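PDB 3ZID: Tubulin/ftsz, gtpase from Methanosaeta thermophila, which binds GTP and has GTPase activity as a tubulin-like cytoskeletal protein, and is probably involved in controlling archaeal cell shape. Local coordinates for residues 13-18 and 55-60; 202-207 and 315-320; 263-268 and 298-303. One frame throughout, in Å; residues are numbered along the deposited sequence.

Interaction 1 (13-18 and 55-60). With GDP (guanosine-5'-diphosphate), chain C.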
loop_
_atom_site.group_PDB
_atom_site.type_symbol
_atom_site.label_atom_id
_atom_site.label_comp_id
_atom_site.label_asym_id
_atom_site.label_seq_id
_atom_site.Cartn_x
_atom_site.Cartn_y
_atom_site.Cartn_z
ATOM N N GLY A 13 -5.049 6.653 3.043
ATOM C CA GLY A 13 -3.977 7.352 2.365
ATOM C C GLY A 13 -3.630 8.665 3.059
ATOM O O GLY A 13 -2.459 8.960 3.238
ATOM N N ASN A 14 -4.634 9.446 3.454
ATOM C CA ASN A 14 -4.387 10.688 4.202
ATOM C C ASN A 14 -3.590 10.453 5.497
ATOM O O ASN A 14 -2.635 11.179 5.809
ATOM C CB ASN A 14 -5.688 11.366 4.642
ATOM C CG ASN A 14 -6.498 11.966 3.502
ATOM O OD1 ASN A 14 -7.627 12.402 3.738
ATOM N ND2 ASN A 14 -5.966 11.964 2.277
ATOM N N ARG A 15 -4.019 9.461 6.270
ATOM C CA ARG A 15 -3.413 9.202 7.561
ATOM C C ARG A 15 -1.988 8.676 7.416
ATOM O O ARG A 15 -1.130 8.974 8.230
ATOM C CB ARG A 15 -4.269 8.261 8.395
ATOM C CG ARG A 15 -5.500 8.911 9.037
ATOM C CD ARG A 15 -6.334 7.811 9.652
ATOM N NE ARG A 15 -7.574 8.242 10.258
ATOM C CZ ARG A 15 -8.616 7.437 10.426
ATOM N NH1 ARG A 15 -8.547 6.175 10.016
ATOM N NH2 ARG A 15 -9.722 7.898 10.990
ATOM N N ILE A 16 -1.728 7.902 6.375
ATOM C CA ILE A 16 -0.365 7.452 6.137
ATOM C C ILE A 16 0.522 8.630 5.752
ATOM O O ILE A 16 1.628 8.758 6.238
ATOM C CB ILE A 16 -0.301 6.365 5.069
ATOM C CG1 ILE A 16 -0.928 5.085 5.614
ATOM C CG2 ILE A 16 1.156 6.086 4.674
ATOM C CD1 ILE A 16 -1.149 4.015 4.545
ATOM N N LEU A 17 0.011 9.509 4.907
ATOM C CA LEU A 17 0.759 10.682 4.518
ATOM C C LEU A 17 1.098 11.561 5.727
ATOM O O LEU A 17 2.208 12.093 5.832
ATOM C CB LEU A 17 -0.023 11.494 3.496
ATOM C CG LEU A 17 0.787 12.657 2.929
ATOM C CD1 LEU A 17 2.130 12.142 2.402
ATOM C CD2 LEU A 17 0.051 13.295 1.806
ATOM N N ASP A 18 0.134 11.706 6.628
ATOM C CA ASP A 18 0.319 12.459 7.865
ATOM C C ASP A 18 1.425 11.840 8.730
ATOM O O ASP A 18 2.265 12.568 9.270
ATOM C CB ASP A 18 -0.989 12.533 8.641
ATOM C CG ASP A 18 -1.103 13.790 9.483
ATOM O OD1 ASP A 18 -0.643 14.861 9.027
ATOM O OD2 ASP A 18 -1.666 13.709 10.596
ATOM N N LEU A 55 -9.669 15.474 6.267
ATOM C CA LEU A 55 -8.566 16.408 6.062
ATOM C C LEU A 55 -8.377 17.292 7.285
ATOM O O LEU A 55 -7.254 17.650 7.634
ATOM C CB LEU A 55 -8.802 17.257 4.820
ATOM C CG LEU A 55 -8.880 16.495 3.497
ATOM C CD1 LEU A 55 -9.493 17.386 2.425
ATOM C CD2 LEU A 55 -7.495 16.020 3.062
ATOM N N LYS A 56 -9.483 17.600 7.956
ATOM C CA LYS A 56 -9.440 18.420 9.163
ATOM C C LYS A 56 -8.692 17.725 10.291
ATOM O O LYS A 56 -7.969 18.365 11.047
ATOM C CB LYS A 56 -10.848 18.785 9.615
ATOM C CG LYS A 56 -11.466 19.917 8.815
ATOM C CD LYS A 56 -12.958 20.049 9.105
ATOM C CE LYS A 56 -13.242 20.249 10.585
ATOM N NZ LYS A 56 -14.697 20.506 10.839
ATOM N N GLU A 57 -8.883 16.414 10.405
ATOM C CA GLU A 57 -8.252 15.631 11.460
ATOM C C GLU A 57 -6.750 15.418 11.262
ATOM O O GLU A 57 -6.089 14.890 12.143
ATOM C CB GLU A 57 -8.940 14.270 11.610
ATOM C CG GLU A 57 -10.408 14.321 12.010
ATOM C CD GLU A 57 -11.145 13.022 11.686
ATOM O OE1 GLU A 57 -10.648 11.935 12.060
ATOM O OE2 GLU A 57 -12.219 13.086 11.046
ATOM N N LEU A 58 -6.211 15.804 10.111
ATOM C CA LEU A 58 -4.777 15.663 9.893
ATOM C C LEU A 58 -4.059 16.660 10.789
ATOM O O LEU A 58 -4.572 17.746 11.044
ATOM C CB LEU A 58 -4.420 15.862 8.417
ATOM C CG LEU A 58 -5.065 14.859 7.445
ATOM C CD1 LEU A 58 -4.578 15.073 6.018
ATOM C CD2 LEU A 58 -4.832 13.403 7.879
ATOM N N LYS A 59 -2.870 16.298 11.257
ATOM C CA LYS A 59 -2.218 17.077 12.311
ATOM C C LYS A 59 -0.808 17.537 11.995
ATOM O O LYS A 59 -0.320 18.450 12.627
ATOM C CB LYS A 59 -2.175 16.256 13.604
ATOM C CG LYS A 59 -3.546 15.869 14.137
ATOM C CD LYS A 59 -3.444 14.782 15.201
ATOM C CE LYS A 59 -4.825 14.346 15.683
ATOM N NZ LYS A 59 -4.746 13.348 16.789
ATOM N N PHE A 60 -0.169 16.931 11.004
ATOM C CA PHE A 60 1.219 17.264 10.692
ATOM C C PHE A 60 1.353 17.667 9.223
ATOM O O PHE A 60 2.453 17.798 8.683
ATOM C CB PHE A 60 2.142 16.086 11.050
ATOM C CG PHE A 60 2.031 15.647 12.500
ATOM C CD1 PHE A 60 2.802 16.240 13.482
ATOM C CD2 PHE A 60 1.134 14.655 12.877
ATOM C CE1 PHE A 60 2.690 15.848 14.819
ATOM C CE2 PHE A 60 1.016 14.266 14.199
ATOM C CZ PHE A 60 1.795 14.865 15.171
HETATM P PB GDP C . -11.977 6.053 1.638
HETATM O O1B GDP C . -10.900 5.838 0.588
HETATM O O2B GDP C . -11.706 7.336 2.399
HETATM O O3B GDP C . -13.320 6.127 0.934
HETATM O O3A GDP C . -12.031 4.787 2.621
HETATM P PA GDP C . -10.814 4.370 3.581
HETATM O O1A GDP C . -11.144 4.651 5.006
HETATM O O2A GDP C . -9.485 4.965 3.169
HETATM O "O5'" GDP C . -10.772 2.811 3.270
HETATM C "C5'" GDP C . -11.173 1.897 4.279
HETATM C "C4'" GDP C . -10.109 0.812 4.367
HETATM O "O4'" GDP C . -8.896 1.421 4.815
HETATM C "C3'" GDP C . -10.516 -0.191 5.411
HETATM O "O3'" GDP C . -9.889 -1.422 5.057
HETATM C "C2'" GDP C . -9.900 0.376 6.661
HETATM O "O2'" GDP C . -9.633 -0.674 7.583
HETATM C "C1'" GDP C . -8.603 0.961 6.138
HETATM N N9 GDP C . -8.115 2.139 6.854
HETATM C C8 GDP C . -8.791 3.273 7.125
HETATM N N7 GDP C . -7.985 4.166 7.748
HETATM C C5 GDP C . -6.774 3.586 7.872
HETATM C C6 GDP C . -5.467 3.971 8.410
HETATM O O6 GDP C . -5.314 5.076 8.947
HETATM N N1 GDP C . -4.470 3.093 8.324
HETATM C C2 GDP C . -4.617 1.884 7.766
HETATM N N2 GDP C . -3.549 1.060 7.736
HETATM N N3 GDP C . -5.785 1.443 7.239
HETATM C C4 GDP C . -6.865 2.255 7.264
HETATM O O HOH W 1 -7.999 10.416 11.896
#
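The helix that follows the nucleotide-binding turn of this Tubulin/FtsZ GTPase domain meets segment 55-60 mainly through Asp18. Its carboxylate receives two consecutive backbone amides. Lys59 N donates to Asp18 OD2 at 2.9 Å, and Phe60 N donates to Asp18 OD1, also at 2.9 Å. Both oxygens are met on the syn side, each donor somewhat out of the carboxylate plane. With CG anti to the backbone N (chi1 -151°), the group reaches the backbone of Lys59 and Phe60. Thr61 OG1 also bonds to Asp18 OD1, so this buried acid has polar partners at both oxygens. That pairing probably fixes its rotation. The Phe60 ring turns its edge to the carboxylate, with CD2 3.7 Å from Asp18 OD2.

One helical turn before Asp18, Asn14 meets the CD2 methyl of Leu58, which lies 3.9 Å from Asn14 CB. Leu55 CD2 comes to 3.7 Å from Asn14 OD1. The Asn14 amide itself is held by Asn49 and by the carbonyl of Ile48.

At the outer side, Arg15 and Glu57 are joined by a water. Arg15 NE donates to it at 2.8 Å, and it donates on to Glu57 OE1 at 3.1 Å. The guanidinium points an edge at the guanine of GDP, with Arg15 NH1 3.1 Å from GDP N7.

Leu55 and Leu58 also pack on strands 42-49 and 66-68. Ile16 and Leu17 of the helix rest on strand 105-111, and Arg15 touches Tyr190 and Asn194 of helix 186-210.

Interaction 2 (202-207 and 315-320)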
loop_
_atom_site.group_PDB
_atom_site.type_symbol
_atom_site.label_atom_id
_atom_site.label_comp_id
_atom_site.label_asym_id
_atom_site.label_seq_id
_atom_site.Cartn_x
_atom_site.Cartn_y
_atom_site.Cartn_z
ATOM N N LEU A 202 10.073 6.433 4.201
ATOM C CA LEU A 202 11.093 7.441 4.466
ATOM C C LEU A 202 12.497 6.857 4.368
ATOM O O LEU A 202 13.399 7.486 3.816
ATOM C CB LEU A 202 10.853 8.105 5.817
ATOM C CG LEU A 202 9.703 9.111 5.736
ATOM C CD1 LEU A 202 9.305 9.572 7.126
ATOM C CD2 LEU A 202 10.128 10.297 4.847
ATOM N N PHE A 203 12.671 5.644 4.870
ATOM C CA PHE A 203 13.939 4.932 4.745
ATOM C C PHE A 203 14.202 4.713 3.237
ATOM O O PHE A 203 15.300 4.976 2.745
ATOM C CB PHE A 203 13.848 3.605 5.525
ATOM C CG PHE A 203 15.150 2.836 5.649
ATOM C CD1 PHE A 203 16.314 3.272 5.056
ATOM C CD2 PHE A 203 15.189 1.662 6.387
ATOM C CE1 PHE A 203 17.506 2.542 5.184
ATOM C CE2 PHE A 203 16.363 0.927 6.519
ATOM C CZ PHE A 203 17.522 1.369 5.906
ATOM N N LEU A 204 13.198 4.239 2.506
ATOM C CA LEU A 204 13.342 4.011 1.059
ATOM C C LEU A 204 13.785 5.271 0.287
ATOM O O LEU A 204 14.691 5.222 -0.540
ATOM C CB LEU A 204 12.040 3.481 0.477
ATOM C CG LEU A 204 11.985 3.262 -1.042
ATOM C CD1 LEU A 204 13.073 2.290 -1.493
ATOM C CD2 LEU A 204 10.582 2.775 -1.464
ATOM N N ILE A 205 13.134 6.391 0.569
ATOM C CA ILE A 205 13.468 7.651 -0.057
ATOM C C ILE A 205 14.893 8.083 0.290
ATOM O O ILE A 205 15.658 8.446 -0.588
ATOM C CB ILE A 205 12.462 8.728 0.372
ATOM C CG1 ILE A 205 11.100 8.451 -0.272
ATOM C CG2 ILE A 205 12.951 10.117 -0.021
ATOM C CD1 ILE A 205 9.944 9.073 0.475
ATOM N N GLU A 206 15.250 7.995 1.569
ATOM C CA GLU A 206 16.616 8.296 2.024
ATOM C C GLU A 206 17.671 7.456 1.297
ATOM O O GLU A 206 18.648 7.984 0.780
ATOM C CB GLU A 206 16.732 8.103 3.539
ATOM C CG GLU A 206 18.053 8.617 4.119
ATOM C CD GLU A 206 18.029 8.751 5.631
ATOM O OE1 GLU A 206 17.635 7.784 6.318
ATOM O OE2 GLU A 206 18.410 9.832 6.127
ATOM N N ALA A 207 17.442 6.153 1.240
ATOM C CA ALA A 207 18.327 5.233 0.550
ATOM C C ALA A 207 18.481 5.629 -0.910
ATOM O O ALA A 207 19.602 5.750 -1.406
ATOM C CB ALA A 207 17.795 3.811 0.644
ATOM N N ARG A 315 20.169 -0.806 10.506
ATOM C CA ARG A 315 18.820 -1.190 10.144
ATOM C C ARG A 315 18.836 -1.620 8.679
ATOM O O ARG A 315 19.708 -1.226 7.883
ATOM C CB ARG A 315 17.817 -0.058 10.375
ATOM C CG ARG A 315 18.071 1.207 9.570
ATOM C CD ARG A 315 16.846 2.124 9.678
ATOM N NE ARG A 315 17.007 3.335 8.877
ATOM C CZ ARG A 315 16.063 4.259 8.727
ATOM N NH1 ARG A 315 14.890 4.101 9.322
ATOM N NH2 ARG A 315 16.299 5.344 7.993
ATOM N N VAL A 316 17.877 -2.459 8.331
ATOM C CA VAL A 316 17.815 -3.011 7.001
ATOM C C VAL A 316 16.432 -2.774 6.434
ATOM O O VAL A 316 15.417 -2.986 7.104
ATOM C CB VAL A 316 18.116 -4.529 7.000
ATOM C CG1 VAL A 316 17.992 -5.099 5.588
ATOM C CG2 VAL A 316 19.519 -4.792 7.549
ATOM N N LEU A 317 16.417 -2.332 5.192
ATOM C CA LEU A 317 15.199 -2.268 4.418
ATOM C C LEU A 317 15.281 -3.266 3.282
ATOM O O LEU A 317 16.256 -3.320 2.550
ATOM C CB LEU A 317 14.990 -0.865 3.859
ATOM C CG LEU A 317 13.745 -0.729 2.965
ATOM C CD1 LEU A 317 12.537 -0.562 3.815
ATOM C CD2 LEU A 317 13.906 0.463 2.044
ATOM N N SER A 318 14.230 -4.043 3.123
ATOM C CA SER A 318 14.144 -4.940 1.989
ATOM C C SER A 318 12.964 -4.548 1.095
ATOM O O SER A 318 11.864 -4.266 1.573
ATOM C CB SER A 318 14.017 -6.387 2.475
ATOM O OG SER A 318 12.874 -6.541 3.307
ATOM N N VAL A 319 13.214 -4.496 -0.201
ATOM C CA VAL A 319 12.151 -4.238 -1.157
ATOM C C VAL A 319 12.012 -5.544 -1.880
ATOM O O VAL A 319 12.955 -6.007 -2.498
ATOM C CB VAL A 319 12.489 -3.099 -2.146
ATOM C CG1 VAL A 319 11.297 -2.834 -3.096
ATOM C CG2 VAL A 319 12.911 -1.809 -1.378
ATOM N N LEU A 320 10.843 -6.156 -1.763
ATOM C CA LEU A 320 10.590 -7.470 -2.349
ATOM C C LEU A 320 9.615 -7.352 -3.500
ATOM O O LEU A 320 8.698 -6.540 -3.472
ATOM C CB LEU A 320 9.966 -8.408 -1.331
ATOM C CG LEU A 320 10.792 -8.783 -0.115
ATOM C CD1 LEU A 320 10.018 -9.803 0.713
ATOM C CD2 LEU A 320 12.130 -9.341 -0.564
#
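Phe203 of helix 186-210 is sandwiched between two side chains of strand 315-322, Arg315 on one face and Leu317 on the other. The Arg315 guanidinium lies flat on the ring, planes 7° apart, in a stacked cation-pi contact. Arg315 CZ stands 3.7 Å from the ring centroid. The aliphatic part follows the same face, with Arg315 CD 3.4 Å from Phe203 CE2. Arg315 CG sits between the backbone N and the carbonyl carbon (chi1 61°), and from there the extended chain runs across the ring. On the opposite face Leu317 CB makes a CH-pi contact, offset toward the rim, 3.8 Å from the ring centroid. An alanine at Phe203 would remove the ring, and this would probably cost Arg315 its stacking partner and open a gap between its guanidinium and Leu317.

The packing thins along the strand. Leu317 CD2 still lies 3.9 Å from Leu204 CB, but Leu204 CD1 and Val319 CG2 are 4.1 Å apart, and Val319 contributes little.

The other end is polar and partly open to solvent. Glu206 OE1 forms a salt bridge to Arg315 NH2 at 3.2 Å. The oxygen meets the guanidinium at its edge, and the two planes are 79° apart, so this is not a flat paired bridge. Arg315 is held further by Gln278 at NE and Tyr236 at NH1. Glu206 OE1 also pairs with Lys310.

The axes of segments 202-207 and 315-320 cross at about a right angle, 9.4 Å apart at their closest. The strand lies between strands 232-238 and 270-279 of the mixed sheet. Phe221 of helix 219-225 packs on both Leu204 and Val319, while Phe107 of strand 105-111 lies against Leu204.

Interaction 3 (263-268 and 298-303)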
loop_
_atom_site.group_PDB
_atom_site.type_symbol
_atom_site.label_atom_id
_atom_site.label_comp_id
_atom_site.label_asym_id
_atom_site.label_seq_id
_atom_site.Cartn_x
_atom_site.Cartn_y
_atom_site.Cartn_z
ATOM N N ALA A 263 4.560 -12.213 2.879
ATOM C CA ALA A 263 5.154 -13.087 1.865
ATOM C C ALA A 263 6.107 -14.087 2.529
ATOM O O ALA A 263 6.745 -13.791 3.540
ATOM C CB ALA A 263 5.874 -12.283 0.810
ATOM N N ASN A 264 6.156 -15.296 1.994
ATOM C CA ASN A 264 7.046 -16.323 2.523
ATOM C C ASN A 264 8.261 -16.462 1.627
ATOM O O ASN A 264 8.213 -17.165 0.614
ATOM C CB ASN A 264 6.324 -17.671 2.656
ATOM C CG ASN A 264 7.143 -18.716 3.424
ATOM O OD1 ASN A 264 8.377 -18.685 3.446
ATOM N ND2 ASN A 264 6.445 -19.655 4.044
ATOM N N VAL A 265 9.337 -15.766 1.988
ATOM C CA VAL A 265 10.569 -15.774 1.212
ATOM C C VAL A 265 11.229 -17.165 1.172
ATOM O O VAL A 265 11.763 -17.584 0.139
ATOM C CB VAL A 265 11.578 -14.696 1.739
ATOM C CG1 VAL A 265 12.900 -14.803 1.027
ATOM C CG2 VAL A 265 11.006 -13.309 1.546
ATOM N N ASP A 266 11.193 -17.888 2.284
ATOM C CA ASP A 266 11.798 -19.216 2.304
ATOM C C ASP A 266 11.109 -20.152 1.312
ATOM O O ASP A 266 11.722 -21.091 0.815
ATOM C CB ASP A 266 11.787 -19.823 3.709
ATOM C CG ASP A 266 12.670 -19.067 4.682
ATOM O OD1 ASP A 266 13.585 -18.340 4.233
ATOM O OD2 ASP A 266 12.446 -19.208 5.903
ATOM N N ALA A 267 9.839 -19.883 1.017
ATOM C CA ALA A 267 9.083 -20.702 0.073
ATOM C C ALA A 267 9.335 -20.304 -1.381
ATOM O O ALA A 267 8.798 -20.916 -2.298
ATOM C CB ALA A 267 7.598 -20.636 0.384
ATOM N N GLY A 268 10.146 -19.276 -1.586
ATOM C CA GLY A 268 10.451 -18.791 -2.921
ATOM C C GLY A 268 9.391 -17.899 -3.569
ATOM O O GLY A 268 9.346 -17.783 -4.795
ATOM N N GLU A 298 19.727 -18.022 -3.190
ATOM C CA GLU A 298 19.206 -19.372 -3.061
ATOM C C GLU A 298 17.688 -19.328 -3.112
ATOM O O GLU A 298 17.056 -20.162 -3.759
ATOM C CB GLU A 298 19.625 -19.969 -1.717
ATOM C CG GLU A 298 19.057 -21.359 -1.442
ATOM C CD GLU A 298 19.290 -21.824 -0.011
ATOM O OE1 GLU A 298 19.264 -20.973 0.903
ATOM O OE2 GLU A 298 19.494 -23.038 0.201
ATOM N N THR A 299 17.098 -18.332 -2.456
ATOM C CA THR A 299 15.651 -18.282 -2.369
ATOM C C THR A 299 15.073 -17.151 -3.208
ATOM O O THR A 299 13.889 -17.162 -3.547
ATOM C CB THR A 299 15.179 -18.146 -0.906
ATOM O OG1 THR A 299 15.688 -16.930 -0.347
ATOM C CG2 THR A 299 15.689 -19.304 -0.075
ATOM N N ILE A 300 15.917 -16.170 -3.523
ATOM C CA ILE A 300 15.511 -14.991 -4.290
ATOM C C ILE A 300 16.348 -14.844 -5.563
ATOM O O ILE A 300 17.553 -14.614 -5.476
ATOM C CB ILE A 300 15.605 -13.703 -3.448
ATOM C CG1 ILE A 300 14.782 -13.828 -2.175
ATOM C CG2 ILE A 300 15.173 -12.492 -4.270
ATOM C CD1 ILE A 300 14.882 -12.604 -1.286
ATOM N N GLY A 301 15.715 -14.928 -6.729
ATOM C CA GLY A 301 16.418 -14.825 -8.000
ATOM C C GLY A 301 17.455 -13.727 -8.246
ATOM O O GLY A 301 18.599 -14.014 -8.594
ATOM N N HIS A 302 17.061 -12.473 -8.064
ATOM C CA HIS A 302 17.944 -11.333 -8.277
ATOM C C HIS A 302 17.933 -10.412 -7.065
ATOM O O HIS A 302 16.882 -9.918 -6.674
ATOM C CB HIS A 302 17.485 -10.543 -9.504
ATOM C CG HIS A 302 17.358 -11.369 -10.747
ATOM N ND1 HIS A 302 18.442 -11.929 -11.391
ATOM C CD2 HIS A 302 16.266 -11.736 -11.463
ATOM C CE1 HIS A 302 18.025 -12.599 -12.451
ATOM N NE2 HIS A 302 16.708 -12.500 -12.515
ATOM N N VAL A 303 19.085 -10.195 -6.447
ATOM C CA VAL A 303 19.150 -9.313 -5.289
ATOM C C VAL A 303 20.113 -8.166 -5.529
ATOM O O VAL A 303 21.258 -8.383 -5.888
ATOM C CB VAL A 303 19.612 -10.072 -4.037
ATOM C CG1 VAL A 303 19.619 -9.133 -2.829
ATOM C CG2 VAL A 303 18.719 -11.289 -3.797
HETATM O O HOH W 2 11.602 -16.160 -1.807
#
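No ring or flat side-chain group carries the contact of Val265 with Thr299 and Ile300. The nearest thing to a flat group is the Asn264 amide, which takes no part across the contact but probably steadies the turn beside it. Ala267 N donates to Asn264 OD1 at 3.1 Å from above the carbonyl plane, 62° out of it, in an Asx motif. Gly268 N then donates to Val265 O at 2.9 Å. Gly268 ends the turn with a positive phi.

Across the contact, Val265 CG1 touches two partners. Ile300 CD1 is 3.8 Å from it, and Thr299 OG1 is equally near. Val265 CG1 stands anti to the backbone N (chi1 174°), on the side where Ile300 and Thr299 lie. Thr299 also sets its CB 3.6 Å from Val265 O, and the two side chains cross at about a right angle. The Thr299 hydroxyl bonds weakly to Leu296 O. A water lies near both carbonyls, 3.0 Å from Thr299 O, but how its protons are shared is doubtful.

The loop before strand 270-279 thus meets the lead-in of strand 302-309 through a few van der Waals contacts, one between methyl groups, others methyl to hydroxyl and carbon to carbonyl oxygen. Such chemistry implies modest, weakly directional packing, with 174 Å² buried.

In the fold
Interaction 1 belongs to the nucleotide domain, while interaction 3 lies at the far end of the second domain; their centres are about 35 Å apart, on opposite sides of the chain's centre. Interaction 2 joins the two domains. Its segment 202-207 lies on helix 186-210, the long core helix between domains in tubulin-like proteins. Earlier in that helix, Tyr190 and Asn194 bond to GDP and touch Arg15 of interaction 1. Interactions 1 and 2 do not touch; their nearest atoms are about 8 Å apart. Interactions 2 and 3 do touch, through Leu320 CD1 and Val265 CG2 at 3.7 Å. Both reach the mixed sheet, away from the nucleotide.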